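Local coordinates for protein leucine aminopeptidase A1, chloroplastic (Solanum lycopersicum, PDB 5D8N) that removes N-terminal amino acids from peptides as a magnesium-dependent homohexameric aminopeptidase of the M17 family, and also has chaperone activity, at residues A[81-86]-A[97-102]; A[44-49]-A[129-134]. The protein carries 1 engineered substitution. All coordinates share one frame; numbering follows the deposited sequence. Where two conformers were deposited one is given.

Contact 1 of 2, residues A[81-86]-A[97-102]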
ATOM      1  N   SER A  81      37.418  22.965  37.018  1.00 33.67           N
ATOM      2  CA  SER A  81      36.783  21.926  37.843  1.00 31.76           C
ATOM      3  C   SER A  81      35.351  22.315  38.242  1.00 30.46           C
ATOM      4  O   SER A  81      34.450  21.485  38.300  1.00 28.61           O
ATOM      5  CB  SER A  81      37.624  21.611  39.096  1.00 32.83           C
ATOM      6  OG  SER A  81      37.903  22.767  39.885  1.00 33.25           O
ATOM      7  N   ALA A  82      35.139  23.599  38.487  1.00 30.75           N
ATOM      8  CA  ALA A  82      33.820  24.076  38.865  1.00 35.54           C
ATOM      9  C   ALA A  82      32.842  23.965  37.686  1.00 34.79           C
ATOM     10  O   ALA A  82      31.755  23.410  37.800  1.00 34.76           O
ATOM     11  CB  ALA A  82      33.927  25.509  39.366  1.00 38.62           C
ATOM     12  N   ALA A  83      33.289  24.379  36.512  1.00 32.62           N
ATOM     13  CA  ALA A  83      32.451  24.294  35.343  1.00 32.54           C
ATOM     14  C   ALA A  83      32.152  22.821  35.069  1.00 35.05           C
ATOM     15  O   ALA A  83      31.027  22.461  34.726  1.00 33.46           O
ATOM     16  CB  ALA A  83      33.161  24.937  34.152  1.00 31.57           C
ATOM     17  N   SER A  84      33.168  21.974  35.186  1.00 32.07           N
ATOM     18  CA  SER A  84      32.999  20.551  34.889  1.00 31.92           C
ATOM     19  C   SER A  84      31.981  19.860  35.798  1.00 31.38           C
ATOM     20  O   SER A  84      31.186  19.032  35.340  1.00 32.59           O
ATOM     21  CB  SER A  84      34.344  19.825  35.014  1.00 33.01           C
ATOM     22  OG  SER A  84      35.207  20.240  33.980  1.00 37.56           O
ATOM     23  N   SER A  85      32.039  20.125  37.098  1.00 31.75           N
ATOM     24  CA  SER A  85      31.042  19.520  37.985  1.00 33.32           C
ATOM     25  C   SER A  85      29.663  20.143  37.761  1.00 30.14           C
ATOM     26  O   SER A  85      28.675  19.429  37.678  1.00 29.70           O
ATOM     27  CB  SER A  85      31.433  19.606  39.465  1.00 34.93           C
ATOM     28  OG  SER A  85      31.566  20.952  39.856  1.00 39.86           O
ATOM     29  N   GLU A  86      29.598  21.440  37.494  1.00 30.39           N
ATOM     30  CA  GLU A  86      28.292  22.096  37.285  1.00 29.35           C
ATOM     31  C   GLU A  86      27.607  21.487  36.058  1.00 30.25           C
ATOM     32  O   GLU A  86      26.376  21.348  36.002  1.00 25.83           O
ATOM     33  CB  GLU A  86      28.460  23.603  37.098  1.00 29.02           C
ATOM     34  CG  GLU A  86      28.743  24.369  38.385  1.00 31.79           C
ATOM     35  CD  GLU A  86      29.324  25.749  38.146  1.00 32.85           C
ATOM     36  OE1 GLU A  86      29.173  26.316  37.030  1.00 34.05           O
ATOM     37  OE2 GLU A  86      29.884  26.299  39.109  1.00 34.01           O
ATOM     38  N   VAL A  97      33.030  19.750  27.721  0.59 29.13           N
ATOM     39  CA  VAL A  97      32.920  21.052  28.378  0.59 31.36           C
ATOM     40  C   VAL A  97      33.753  22.041  27.578  0.59 29.41           C
ATOM     41  O   VAL A  97      34.829  21.671  27.106  0.59 26.68           O
ATOM     42  CB  VAL A  97      33.514  21.022  29.803  0.59 34.12           C
ATOM     43  CG1 VAL A  97      33.667  22.435  30.349  0.59 40.05           C
ATOM     44  CG2 VAL A  97      32.620  20.220  30.729  0.59 33.83           C
ATOM     45  N   ASN A  98      33.239  23.260  27.414  0.59 28.97           N
ATOM     46  CA  ASN A  98      33.892  24.308  26.632  0.59 33.26           C
ATOM     47  C   ASN A  98      34.015  25.533  27.528  0.59 36.45           C
ATOM     48  O   ASN A  98      33.007  26.075  27.993  0.59 38.47           O
ATOM     49  CB  ASN A  98      33.085  24.644  25.362  0.59 34.84           C
ATOM     50  CG  ASN A  98      33.854  25.519  24.374  0.59 38.86           C
ATOM     51  OD1 ASN A  98      34.212  26.664  24.668  0.59 35.62           O
ATOM     52  ND2 ASN A  98      34.075  24.992  23.170  0.59 41.19           N
ATOM     53  N   LEU A  99      35.249  25.944  27.800  1.00 33.98           N
ATOM     54  CA  LEU A  99      35.502  27.076  28.668  1.00 30.98           C
ATOM     55  C   LEU A  99      36.369  28.142  28.004  1.00 33.01           C
ATOM     56  O   LEU A  99      37.522  27.895  27.653  1.00 31.69           O
ATOM     57  CB  LEU A  99      36.145  26.572  29.944  1.00 33.26           C
ATOM     58  CG  LEU A  99      36.326  27.630  31.027  1.00 35.83           C
ATOM     59  CD1 LEU A  99      34.995  28.110  31.596  1.00 33.47           C
ATOM     60  CD2 LEU A  99      37.204  27.053  32.119  1.00 37.91           C
ATOM     61  N   ARG A 100      35.791  29.328  27.830  1.00 31.39           N
ATOM     62  CA  ARG A 100      36.481  30.508  27.305  1.00 29.77           C
ATOM     63  C   ARG A 100      36.921  31.425  28.432  1.00 30.63           C
ATOM     64  O   ARG A 100      36.140  31.707  29.340  1.00 33.61           O
ATOM     65  CB  ARG A 100      35.545  31.301  26.393  1.00 31.73           C
ATOM     66  CG  ARG A 100      36.177  32.572  25.829  1.00 33.44           C
ATOM     67  CD  ARG A 100      37.334  32.256  24.896  1.00 35.07           C
ATOM     68  NE  ARG A 100      37.689  33.365  24.025  1.00 32.58           N
ATOM     69  CZ  ARG A 100      38.586  34.299  24.319  1.00 34.44           C
ATOM     70  NH1 ARG A 100      39.180  34.355  25.508  1.00 36.32           N
ATOM     71  NH2 ARG A 100      38.788  35.279  23.457  1.00 34.72           N
ATOM     72  N   PHE A 101      38.201  31.759  28.461  1.00 31.69           N
ATOM     73  CA  PHE A 101      38.799  32.463  29.601  1.00 34.27           C
ATOM     74  C   PHE A 101      39.815  33.464  29.053  1.00 34.67           C
ATOM     75  O   PHE A 101      40.028  33.501  27.842  1.00 32.86           O
ATOM     76  CB  PHE A 101      39.442  31.489  30.601  1.00 34.79           C
ATOM     77  CG  PHE A 101      40.489  30.601  30.010  1.00 37.28           C
ATOM     78  CD1 PHE A 101      41.761  31.092  29.756  1.00 37.97           C
ATOM     79  CD2 PHE A 101      40.153  29.354  29.511  1.00 36.70           C
ATOM     80  CE1 PHE A 101      42.685  30.330  29.059  1.00 40.94           C
ATOM     81  CE2 PHE A 101      41.082  28.582  28.844  1.00 37.80           C
ATOM     82  CZ  PHE A 101      42.361  29.054  28.636  1.00 38.60           C
ATOM     83  N   PRO A 102      40.357  34.349  29.905  1.00 36.64           N
ATOM     84  CA  PRO A 102      41.157  35.418  29.290  1.00 39.52           C
ATOM     85  C   PRO A 102      42.484  34.858  28.801  1.00 36.01           C
ATOM     86  O   PRO A 102      43.176  34.187  29.553  1.00 39.34           O
ATOM     87  CB  PRO A 102      41.417  36.415  30.427  1.00 43.15           C
ATOM     88  CG  PRO A 102      40.772  35.843  31.651  1.00 46.00           C
ATOM     89  CD  PRO A 102      39.902  34.677  31.263  1.00 39.66           C
TER

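Contact 2 of 2, residues A[44-49]-A[129-134]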
ATOM      1  N   GLY A  44      47.286  29.739  21.830  1.00 42.04           N
ATOM      2  CA  GLY A  44      46.528  29.800  20.584  1.00 38.59           C
ATOM      3  C   GLY A  44      45.048  29.856  20.910  1.00 36.36           C
ATOM      4  O   GLY A  44      44.683  30.115  22.055  1.00 36.80           O
ATOM      5  N   ASP A  45      44.197  29.550  19.935  1.00 33.06           N
ATOM      6  CA  ASP A  45      42.784  29.855  20.065  1.00 34.45           C
ATOM      7  C   ASP A  45      42.010  28.819  20.885  1.00 33.91           C
ATOM      8  O   ASP A  45      41.020  29.139  21.528  1.00 37.99           O
ATOM      9  CB  ASP A  45      42.142  29.993  18.694  1.00 32.29           C
ATOM     10  CG  ASP A  45      42.788  31.068  17.858  1.00 35.65           C
ATOM     11  OD1 ASP A  45      43.300  32.041  18.444  1.00 38.07           O
ATOM     12  OD2 ASP A  45      42.820  30.932  16.616  1.00 36.96           O
ATOM     13  N   LEU A  46      42.420  27.567  20.798  1.00 28.73           N
ATOM     14  CA  LEU A  46      41.672  26.487  21.395  1.00 27.61           C
ATOM     15  C   LEU A  46      42.569  25.302  21.677  1.00 26.50           C
ATOM     16  O   LEU A  46      43.222  24.766  20.784  1.00 27.77           O
ATOM     17  CB  LEU A  46      40.545  26.051  20.464  1.00 31.58           C
ATOM     18  CG  LEU A  46      39.799  24.782  20.901  1.00 34.20           C
ATOM     19  CD1 LEU A  46      38.922  25.035  22.119  1.00 34.88           C
ATOM     20  CD2 LEU A  46      38.963  24.316  19.727  1.00 37.49           C
ATOM     21  N   LEU A  47      42.489  24.833  22.909  1.00 27.50           N
ATOM     22  CA  LEU A  47      43.145  23.612  23.335  1.00 27.40           C
ATOM     23  C   LEU A  47      42.054  22.594  23.648  1.00 27.65           C
ATOM     24  O   LEU A  47      41.239  22.787  24.559  1.00 28.49           O
ATOM     25  CB  LEU A  47      43.961  23.898  24.604  1.00 28.03           C
ATOM     26  CG  LEU A  47      44.567  22.675  25.300  1.00 29.71           C
ATOM     27  CD1 LEU A  47      45.552  21.937  24.399  1.00 32.04           C
ATOM     28  CD2 LEU A  47      45.258  23.102  26.582  1.00 32.69           C
ATOM     29  N   ALA A  48      42.119  21.463  22.964  1.00 25.88           N
ATOM     30  CA  ALA A  48      41.209  20.358  23.222  1.00 27.72           C
ATOM     31  C   ALA A  48      41.953  19.223  23.899  1.00 26.65           C
ATOM     32  O   ALA A  48      42.991  18.768  23.404  1.00 27.01           O
ATOM     33  CB  ALA A  48      40.613  19.853  21.907  1.00 27.64           C
ATOM     34  N   ILE A  49      41.386  18.738  24.992  1.00 26.36           N
ATOM     35  CA  ILE A  49      41.997  17.671  25.767  1.00 27.95           C
ATOM     36  C   ILE A  49      41.076  16.468  25.898  1.00 28.75           C
ATOM     37  O   ILE A  49      39.926  16.577  26.338  1.00 26.36           O
ATOM     38  CB  ILE A  49      42.309  18.162  27.184  1.00 32.72           C
ATOM     39  CG1 ILE A  49      43.338  19.285  27.089  1.00 35.75           C
ATOM     40  CG2 ILE A  49      42.853  17.009  28.030  1.00 31.93           C
ATOM     41  CD1 ILE A  49      43.317  20.184  28.307  1.00 43.90           C
ATOM     42  N   ALA A 129      37.547  19.591  16.045  1.00 21.92           N
ATOM     43  CA  ALA A 129      37.159  20.341  14.850  1.00 22.34           C
ATOM     44  C   ALA A 129      35.830  21.067  15.026  1.00 22.22           C
ATOM     45  O   ALA A 129      35.654  22.199  14.578  1.00 21.44           O
ATOM     46  CB  ALA A 129      37.047  19.401  13.665  1.00 22.93           C
ATOM     47  N   ALA A 130      34.897  20.398  15.687  1.00 23.17           N
ATOM     48  CA  ALA A 130      33.587  20.984  15.935  1.00 25.59           C
ATOM     49  C   ALA A 130      33.710  22.185  16.874  1.00 26.39           C
ATOM     50  O   ALA A 130      33.024  23.179  16.695  1.00 25.29           O
ATOM     51  CB  ALA A 130      32.616  19.942  16.486  1.00 22.46           C
ATOM     52  N   ALA A 131      34.532  22.068  17.915  1.00 25.22           N
ATOM     53  CA  ALA A 131      34.675  23.155  18.867  1.00 23.64           C
ATOM     54  C   ALA A 131      35.427  24.307  18.166  1.00 25.91           C
ATOM     55  O   ALA A 131      35.137  25.471  18.390  1.00 28.50           O
ATOM     56  CB  ALA A 131      35.432  22.686  20.091  1.00 22.24           C
ATOM     57  N   ALA A 132      36.297  23.999  17.215  1.00 24.44           N
ATOM     58  CA  ALA A 132      36.999  25.052  16.489  1.00 27.23           C
ATOM     59  C   ALA A 132      36.043  25.839  15.595  1.00 27.29           C
ATOM     60  O   ALA A 132      36.090  27.077  15.475  1.00 26.36           O
ATOM     61  CB  ALA A 132      38.130  24.458  15.657  1.00 30.76           C
ATOM     62  N   LYS A 133      35.165  25.092  14.946  1.00 26.32           N
ATOM     63  CA  LYS A 133      34.198  25.684  14.057  1.00 26.81           C
ATOM     64  C   LYS A 133      33.289  26.577  14.876  1.00 26.08           C
ATOM     65  O   LYS A 133      33.013  27.692  14.480  1.00 27.42           O
ATOM     66  CB  LYS A 133      33.404  24.570  13.379  1.00 35.32           C
ATOM     67  CG  LYS A 133      32.419  25.062  12.338  1.00 45.15           C
ATOM     68  CD  LYS A 133      31.816  23.897  11.561  1.00 52.26           C
ATOM     69  CE  LYS A 133      30.718  24.303  10.591  1.00 60.70           C
ATOM     70  NZ  LYS A 133      29.635  25.115  11.211  1.00 59.19           N
ATOM     71  N   SER A 134      32.852  26.112  16.041  0.51 24.71           N
ATOM     72  CA  SER A 134      31.875  26.864  16.812  0.51 26.20           C
ATOM     73  C   SER A 134      32.485  28.072  17.529  0.51 26.61           C
ATOM     74  O   SER A 134      31.746  28.933  17.992  0.51 29.33           O
ATOM     75  CB  SER A 134      31.166  25.974  17.828  0.51 25.76           C
ATOM     76  OG  SER A 134      32.058  25.650  18.877  0.51 24.19           O
TER

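Contact 1 of 2, residues A[81-86]-A[97-102]
Ala83 and Ser84 of the helix face Val97 and Leu99 of the strand, and all four residues are buried. The methyl of Ala83 points at the strand. Its CB lies 4.5 Å from Leu99 CD1, a loose van der Waals approach. Leu99 puts its CG anti to the backbone N (chi1 -173°), which carries the branch out from the strand toward the helix. Val97 CG1 approaches the same methyl from another direction, 4.6 Å from Ala83 CB. The alanine methyl faces Val97 and Leu99, two residues apart and on the same face of the strand. Ser84 meets Val97 with its flank. Val97 CG2 is 4.2 Å from Ser84 CA and also 4.2 Å from Ser84 OG. Val97 was modelled in two conformers, so the detail of both its approaches, through CG1 and CG2, is less certain.

The hydroxyl of Ser84 turns back to its own helix, where it hydrogen-bonds the carbonyl of Leu80. Ser84 also packs on Leu108, and Val97 on Phe89. Backbone bonds to Leu108 and Ile106 hold Val97 and Leu99 in the sheet. Beyond the contact, Glu86 at the end of the segment forms salt bridges with Arg100 and Arg105 of a second subunit.

No hydrogen bond joins helix to strand. Their contact is apolar, made by small helix side chains, while the salt bridges of Glu86 and Arg100 lie at the subunit interface.

Contact 2 of 2, residues A[44-49]-A[129-134]
Leu46 reaches from the strand to the helix and meets Ala131 and Ala132 there. Its CB leaves the backbone toward the helix but touches nothing of it; the nearest atom, Ala132 CA, is 5.4 Å from Leu46 CB. With CG anti to the backbone N (chi1 172°), the branch point is carried closer to the helix. CG itself is still 4.9 Å from Ala131 CB. At the fork the two methyls part. CD1 passes Ala131 CB at 4.7 Å, beyond close contact. CD2 does the touching. It rests over the flat face of the peptide group that links Ala131 to Ala132, 3.9 Å from Ala131 C and 3.7 Å from Ala132 N. The two alanine methyls stand around this point: Leu46 CD2 is 3.9 Å from Ala131 CB and 4.2 Å from Ala132 CB. With only methyl side chains on Ala131 and Ala132, the leucine methyl can come down on the helix backbone. The contact is van der Waals packing of a methyl on a peptide group and two methyls, with no hydrogen bond across it.

Ala48 also points toward the helix, two residues on, but its methyl stops short. Asp45, just before Leu46, turns elsewhere: its OD2 accepts hydrogen bonds from the backbone N of Arg138 and of Asn139, which ties the start of this segment to the beginning of strand 139-144.

Strand 46-52 runs between strands 139-144 and 104-112. Leu46 is bonded through its backbone to Ala141, and Leu47 to Arg105 and Thr107. The Leu46 side chain also packs on Ile140 from one neighbouring strand and Thr107 from the other, while Ala132 sits on Ile140. Helix 119-134 therefore packs on the face of the sheet formed here by strands 46-52 and 139-144.

In the fold
Both contacts pack a helix on the same mixed six-stranded sheet, in the N-terminal domain of a macro-like family. They use opposite faces. In contact 1, helix 79-86 covers the edge strand 96-101. In contact 2, helix 119-134 covers the inner strand 46-52. Their centres are 14 Å apart, and they meet where Asn98 ND2 lies 4.1 Å from Ala131 CB, on the face away from Val97 and Leu99. Both are largely buried and apolar, with no hydrogen bond across. Contact 1 spreads thin touches over four residues beside a subunit interface. Contact 2 concentrates on one leucine, which also packs on both neighbouring strands of its own chain.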